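PDB 2ZTB: crystal protein, which is a parasporin-2 toxin that recognizes cancer cells and probably forms membrane pores in the manner of aerolysin-type beta-pore-forming toxins. Local coordinates for residues T107-V112 with T149-I154; I178-A183 with T231-F236. All coordinates share one frame; numbering follows the deposited sequence.

Contact 1 of 2, residues T107-V112 with T149-I154; sequences TNTSTV and TTTETI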
loop_
_atom_site.group_PDB
_atom_site.type_symbol
_atom_site.label_atom_id
_atom_site.label_comp_id
_atom_site.label_asym_id
_atom_site.label_seq_id
_atom_site.Cartn_x
_atom_site.Cartn_y
_atom_site.Cartn_z
ATOM N N THR A 107 -3.523 -21.333 3.162
ATOM C CA THR A 107 -4.142 -20.134 2.647
ATOM C C THR A 107 -3.054 -19.097 2.357
ATOM O O THR A 107 -2.397 -18.586 3.282
ATOM C CB THR A 107 -5.239 -19.617 3.602
ATOM O OG1 THR A 107 -6.225 -20.638 3.747
ATOM C CG2 THR A 107 -5.904 -18.366 3.055
ATOM N N ASN A 108 -2.841 -18.842 1.063
ATOM C CA ASN A 108 -1.878 -17.841 0.610
ATOM C C ASN A 108 -2.446 -16.471 0.895
ATOM O O ASN A 108 -3.638 -16.255 0.705
ATOM C CB ASN A 108 -1.615 -17.943 -0.906
ATOM C CG ASN A 108 -0.998 -19.268 -1.329
ATOM O OD1 ASN A 108 -0.374 -19.989 -0.543
ATOM N ND2 ASN A 108 -1.151 -19.579 -2.599
ATOM N N THR A 109 -1.607 -15.550 1.360
ATOM C CA THR A 109 -2.034 -14.152 1.497
ATOM C C THR A 109 -1.187 -13.212 0.647
ATOM O O THR A 109 0.027 -13.411 0.489
ATOM C CB THR A 109 -2.032 -13.666 2.968
ATOM O OG1 THR A 109 -0.740 -13.876 3.544
ATOM C CG2 THR A 109 -3.077 -14.401 3.791
ATOM N N SER A 110 -1.845 -12.193 0.103
ATOM C CA SER A 110 -1.176 -11.054 -0.544
ATOM C C SER A 110 -1.619 -9.783 0.150
ATOM O O SER A 110 -2.813 -9.513 0.227
ATOM C CB SER A 110 -1.549 -10.961 -2.023
ATOM O OG SER A 110 -1.408 -12.215 -2.659
ATOM N N THR A 111 -0.658 -9.015 0.658
ATOM C CA THR A 111 -0.941 -7.803 1.432
ATOM C C THR A 111 -0.329 -6.543 0.777
ATOM O O THR A 111 0.835 -6.552 0.372
ATOM C CB THR A 111 -0.470 -7.974 2.888
ATOM O OG1 THR A 111 -1.140 -9.105 3.465
ATOM C CG2 THR A 111 -0.761 -6.708 3.756
ATOM N N VAL A 112 -1.130 -5.485 0.633
ATOM C CA VAL A 112 -0.602 -4.146 0.285
ATOM C C VAL A 112 -0.770 -3.177 1.482
ATOM O O VAL A 112 -1.726 -3.281 2.263
ATOM C CB VAL A 112 -1.233 -3.585 -1.036
ATOM C CG1 VAL A 112 -2.701 -3.191 -0.836
ATOM C CG2 VAL A 112 -0.414 -2.414 -1.607
ATOM N N THR A 149 -5.459 -7.180 2.539
ATOM C CA THR A 149 -5.001 -8.544 2.287
ATOM C C THR A 149 -6.056 -9.307 1.482
ATOM O O THR A 149 -7.239 -9.277 1.821
ATOM C CB THR A 149 -4.721 -9.289 3.634
ATOM O OG1 THR A 149 -3.735 -8.561 4.363
ATOM C CG2 THR A 149 -4.223 -10.711 3.413
ATOM N N THR A 150 -5.627 -9.978 0.415
ATOM C CA THR A 150 -6.493 -10.915 -0.315
ATOM C C THR A 150 -5.981 -12.342 -0.118
ATOM O O THR A 150 -4.812 -12.549 0.182
ATOM C CB THR A 150 -6.599 -10.570 -1.823
ATOM O OG1 THR A 150 -5.285 -10.420 -2.387
ATOM C CG2 THR A 150 -7.392 -9.261 -2.029
ATOM N N THR A 151 -6.862 -13.327 -0.249
ATOM C CA THR A 151 -6.473 -14.710 0.012
ATOM C C THR A 151 -6.809 -15.630 -1.167
ATOM O O THR A 151 -7.709 -15.328 -1.962
ATOM C CB THR A 151 -7.119 -15.256 1.327
ATOM O OG1 THR A 151 -8.549 -15.280 1.206
ATOM C CG2 THR A 151 -6.740 -14.383 2.526
ATOM N N GLU A 152 -6.057 -16.726 -1.277
ATOM C CA GLU A 152 -6.372 -17.844 -2.175
ATOM C C GLU A 152 -5.999 -19.156 -1.469
ATOM O O GLU A 152 -5.041 -19.200 -0.712
ATOM C CB GLU A 152 -5.644 -17.728 -3.531
ATOM C CG GLU A 152 -5.940 -16.461 -4.417
ATOM C CD GLU A 152 -7.413 -16.268 -4.896
ATOM O OE1 GLU A 152 -8.326 -17.058 -4.550
ATOM O OE2 GLU A 152 -7.662 -15.271 -5.628
ATOM N N THR A 153 -6.752 -20.219 -1.721
ATOM C CA THR A 153 -6.559 -21.502 -1.037
ATOM C C THR A 153 -5.817 -22.533 -1.909
ATOM O O THR A 153 -6.241 -22.775 -3.040
ATOM C CB THR A 153 -7.937 -22.121 -0.702
ATOM O OG1 THR A 153 -8.842 -21.094 -0.272
ATOM C CG2 THR A 153 -7.814 -23.225 0.361
ATOM N N ILE A 154 -4.742 -23.137 -1.387
ATOM C CA ILE A 154 -4.081 -24.277 -2.043
ATOM C C ILE A 154 -4.319 -25.548 -1.250
ATOM O O ILE A 154 -3.947 -25.613 -0.080
ATOM C CB ILE A 154 -2.533 -24.088 -2.320
ATOM C CG1 ILE A 154 -1.927 -25.337 -2.995
ATOM C CG2 ILE A 154 -1.741 -23.884 -1.064
ATOM C CD1 ILE A 154 -0.549 -25.108 -3.724
#
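T107-V112 and T149-I154 are antiparallel neighbours in the long beta-sheet of this elongated molecule, which is consistent with an aerolysin-type toxin fold. The segment axes come within 4.6 Å. The two strands flank the part of the chain that carries the hairpin of strands 126-132 and 136-142. The hydrogen-bonded pairs are N108 with E152 and S110 with T150. In the first, N108 N donates to E152 O at 2.8 Å and E152 N donates back to N108 O. In the second, S110 N donates to T150 O at 3.0 Å and T150 N returns a bond to S110 O. S110 O also receives a CA-H...O contact from T149 CA.

One face carries T107, T109 and T111 beside T149, T151 and T153. Here the threonine methyls do most of the packing. T109 is the centre of this patch. Its CB lies 3.7 Å from T149 CG2, and its CG2 meets T151 CG2 at 3.9 Å. T107 CG2 reaches across to T151 CB at 3.8 Å. This hydroxyl-rich face is largely exposed.

The other face carries N108, S110, T150 and E152. S110 OG is hydrogen-bonded to N232 of the next strand, and its side chain touches V138 and F140 of the hairpin. N108 OD1 is buried without a polar partner in the model; the methyl I154 CG2 is 4.2 Å from this oxygen.

Toward the T149 end, T111 and T149 share the same first torsion (chi1 -59°), with each hydroxyl beside its own backbone N. The two oxygens turn to each other and form a hydrogen bond, T111 OG1 to T149 OG1, of 2.8 Å.

Contact 2 of 2, residues I178-A183 with T231-F236; sequences IAKESA and TNVSSF
The F236 ring meets A179 and I178 with its edge. In the ring plane, F236 CE2 lies 3.5 Å from A179 N and 3.7 Å from I178 C. The methyl A179 CB approaches F236 CE2 obliquely. CG of F236 sits between its backbone N and carbonyl carbon (chi1 67°), which brings the ring edge against I178 and A179. A bound lutetium ion is about 5 Å from this side chain.

The E181 carboxylate and the N232 amide stand on the same face of the sheet. They meet through a water, not directly. N232 ND2 donates to this water at 2.7 Å. S234 OG also bonds to it. E181 OE1 lies within bonding distance, though nearby acceptors outnumber the water's protons. E181 has further bonds to the backbone N of I134 and G135, at the turn of hairpin 126-132/136-142. N232 OD1 is held by S110 OG.

Segments 178-183 and 231-236 form an antiparallel ladder within the long sheet of the toxin. A179 pairs with S234 and E181 with N232, each by two backbone bonds.

The opposite face mixes polar and apolar groups. I178 CG2 packs on V233 CG1 at 3.5 Å. K180 CG lies 3.9 Å from T231 CG2, and S182 CB lies 3.5 Å from T231 OG1.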
loop_
_atom_site.group_PDB
_atom_site.type_symbol
_atom_site.label_atom_id
_atom_site.label_comp_id
_atom_site.label_asym_id
_atom_site.label_seq_id
_atom_site.Cartn_x
_atom_site.Cartn_y
_atom_site.Cartn_z
ATOM N N ILE A 178 7.503 -22.065 3.645
ATOM C CA ILE A 178 6.734 -20.853 3.480
ATOM C C ILE A 178 7.678 -19.745 3.026
ATOM O O ILE A 178 8.750 -19.555 3.606
ATOM C CB ILE A 178 5.994 -20.461 4.776
ATOM C CG1 ILE A 178 5.006 -21.562 5.189
ATOM C CG2 ILE A 178 5.270 -19.125 4.607
ATOM C CD1 ILE A 178 4.356 -21.300 6.571
ATOM N N ALA A 179 7.276 -19.047 1.966
ATOM C CA ALA A 179 7.997 -17.875 1.480
ATOM C C ALA A 179 7.221 -16.614 1.835
ATOM O O ALA A 179 6.046 -16.479 1.466
ATOM C CB ALA A 179 8.208 -17.950 -0.028
ATOM N N LYS A 180 7.869 -15.718 2.578
ATOM C CA LYS A 180 7.383 -14.358 2.712
ATOM C C LYS A 180 8.180 -13.513 1.727
ATOM O O LYS A 180 9.376 -13.237 1.923
ATOM C CB LYS A 180 7.522 -13.823 4.147
ATOM C CG LYS A 180 7.135 -12.336 4.265
ATOM C CD LYS A 180 7.982 -11.577 5.317
ATOM C CE LYS A 180 8.062 -10.093 4.947
ATOM N NZ LYS A 180 8.454 -9.201 6.093
ATOM N N GLU A 181 7.518 -13.142 0.644
ATOM C CA GLU A 181 8.140 -12.313 -0.377
ATOM C C GLU A 181 7.592 -10.903 -0.270
ATOM O O GLU A 181 6.409 -10.701 0.043
ATOM C CB GLU A 181 7.878 -12.874 -1.764
ATOM C CG GLU A 181 8.504 -14.245 -2.018
ATOM C CD GLU A 181 8.100 -14.787 -3.361
ATOM O OE1 GLU A 181 6.907 -15.101 -3.524
ATOM O OE2 GLU A 181 8.964 -14.869 -4.265
ATOM N N SER A 182 8.456 -9.923 -0.503
ATOM C CA SER A 182 7.998 -8.541 -0.476
ATOM C C SER A 182 8.844 -7.583 -1.290
ATOM O O SER A 182 9.995 -7.857 -1.611
ATOM C CB SER A 182 7.843 -8.032 0.965
ATOM O OG SER A 182 9.100 -7.990 1.598
ATOM N N ALA A 183 8.226 -6.455 -1.621
ATOM C CA ALA A 183 8.897 -5.351 -2.257
ATOM C C ALA A 183 8.395 -4.066 -1.631
ATOM O O ALA A 183 7.189 -3.883 -1.456
ATOM C CB ALA A 183 8.627 -5.359 -3.760
ATOM N N THR A 231 3.486 -7.477 0.007
ATOM C CA THR A 231 3.895 -8.780 0.533
ATOM C C THR A 231 3.029 -9.930 -0.033
ATOM O O THR A 231 1.857 -9.733 -0.399
ATOM C CB THR A 231 3.859 -8.799 2.052
ATOM O OG1 THR A 231 4.720 -7.772 2.555
ATOM C CG2 THR A 231 4.350 -10.125 2.607
ATOM N N ASN A 232 3.646 -11.105 -0.175
ATOM C CA ASN A 232 2.951 -12.327 -0.565
ATOM C C ASN A 232 3.490 -13.438 0.326
ATOM O O ASN A 232 4.705 -13.550 0.506
ATOM C CB ASN A 232 3.131 -12.629 -2.065
ATOM C CG ASN A 232 2.192 -13.742 -2.571
ATOM O OD1 ASN A 232 1.108 -13.471 -3.077
ATOM N ND2 ASN A 232 2.611 -14.999 -2.421
ATOM N N VAL A 233 2.583 -14.186 0.957
ATOM C CA VAL A 233 2.954 -15.369 1.761
ATOM C C VAL A 233 2.348 -16.608 1.094
ATOM O O VAL A 233 1.134 -16.688 0.869
ATOM C CB VAL A 233 2.585 -15.231 3.277
ATOM C CG1 VAL A 233 3.116 -16.416 4.098
ATOM C CG2 VAL A 233 3.169 -13.932 3.868
ATOM N N SER A 234 3.215 -17.538 0.698
ATOM C CA SER A 234 2.771 -18.766 0.028
ATOM C C SER A 234 3.623 -19.966 0.430
ATOM O O SER A 234 4.731 -19.821 0.968
ATOM C CB SER A 234 2.737 -18.589 -1.494
ATOM O OG SER A 234 4.035 -18.350 -2.019
ATOM N N SER A 235 3.072 -21.152 0.207
ATOM C CA SER A 235 3.763 -22.380 0.540
ATOM C C SER A 235 4.294 -22.976 -0.754
ATOM O O SER A 235 3.705 -22.778 -1.813
ATOM C CB SER A 235 2.840 -23.355 1.269
ATOM O OG SER A 235 1.777 -23.726 0.424
ATOM N N PHE A 236 5.432 -23.659 -0.649
ATOM C CA PHE A 236 6.108 -24.309 -1.769
ATOM C C PHE A 236 6.984 -25.456 -1.245
ATOM O O PHE A 236 7.120 -25.636 -0.036
ATOM C CB PHE A 236 6.925 -23.284 -2.587
ATOM C CG PHE A 236 8.108 -22.692 -1.852
ATOM C CD1 PHE A 236 9.402 -22.957 -2.278
ATOM C CD2 PHE A 236 7.929 -21.857 -0.745
ATOM C CE1 PHE A 236 10.506 -22.418 -1.614
ATOM C CE2 PHE A 236 9.036 -21.306 -0.078
ATOM C CZ PHE A 236 10.324 -21.598 -0.524
HETATM O O HOH W 1 5.069 -15.920 -1.758
#

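In the fold
Contact 1 and contact 2 lie side by side in one antiparallel sheet, with centres about 10 Å apart. The order across it is 147-164, 96-116, 223-247, 168-199. The inner two strands are joined by probable backbone hydrogen bonds, T109 O to V233 N at 2.7 Å and T111 N to T231 O at 2.8 Å. Along the chain the contacts come in series, and strand 168-199 directly follows strand 147-164. The hairpin 126-132/136-142 lies in sequence between the strands of contact 1, yet it also touches contact 2. Both contacts thus border this hairpin, which by analogy with aerolysin-type toxins may insert into the membrane.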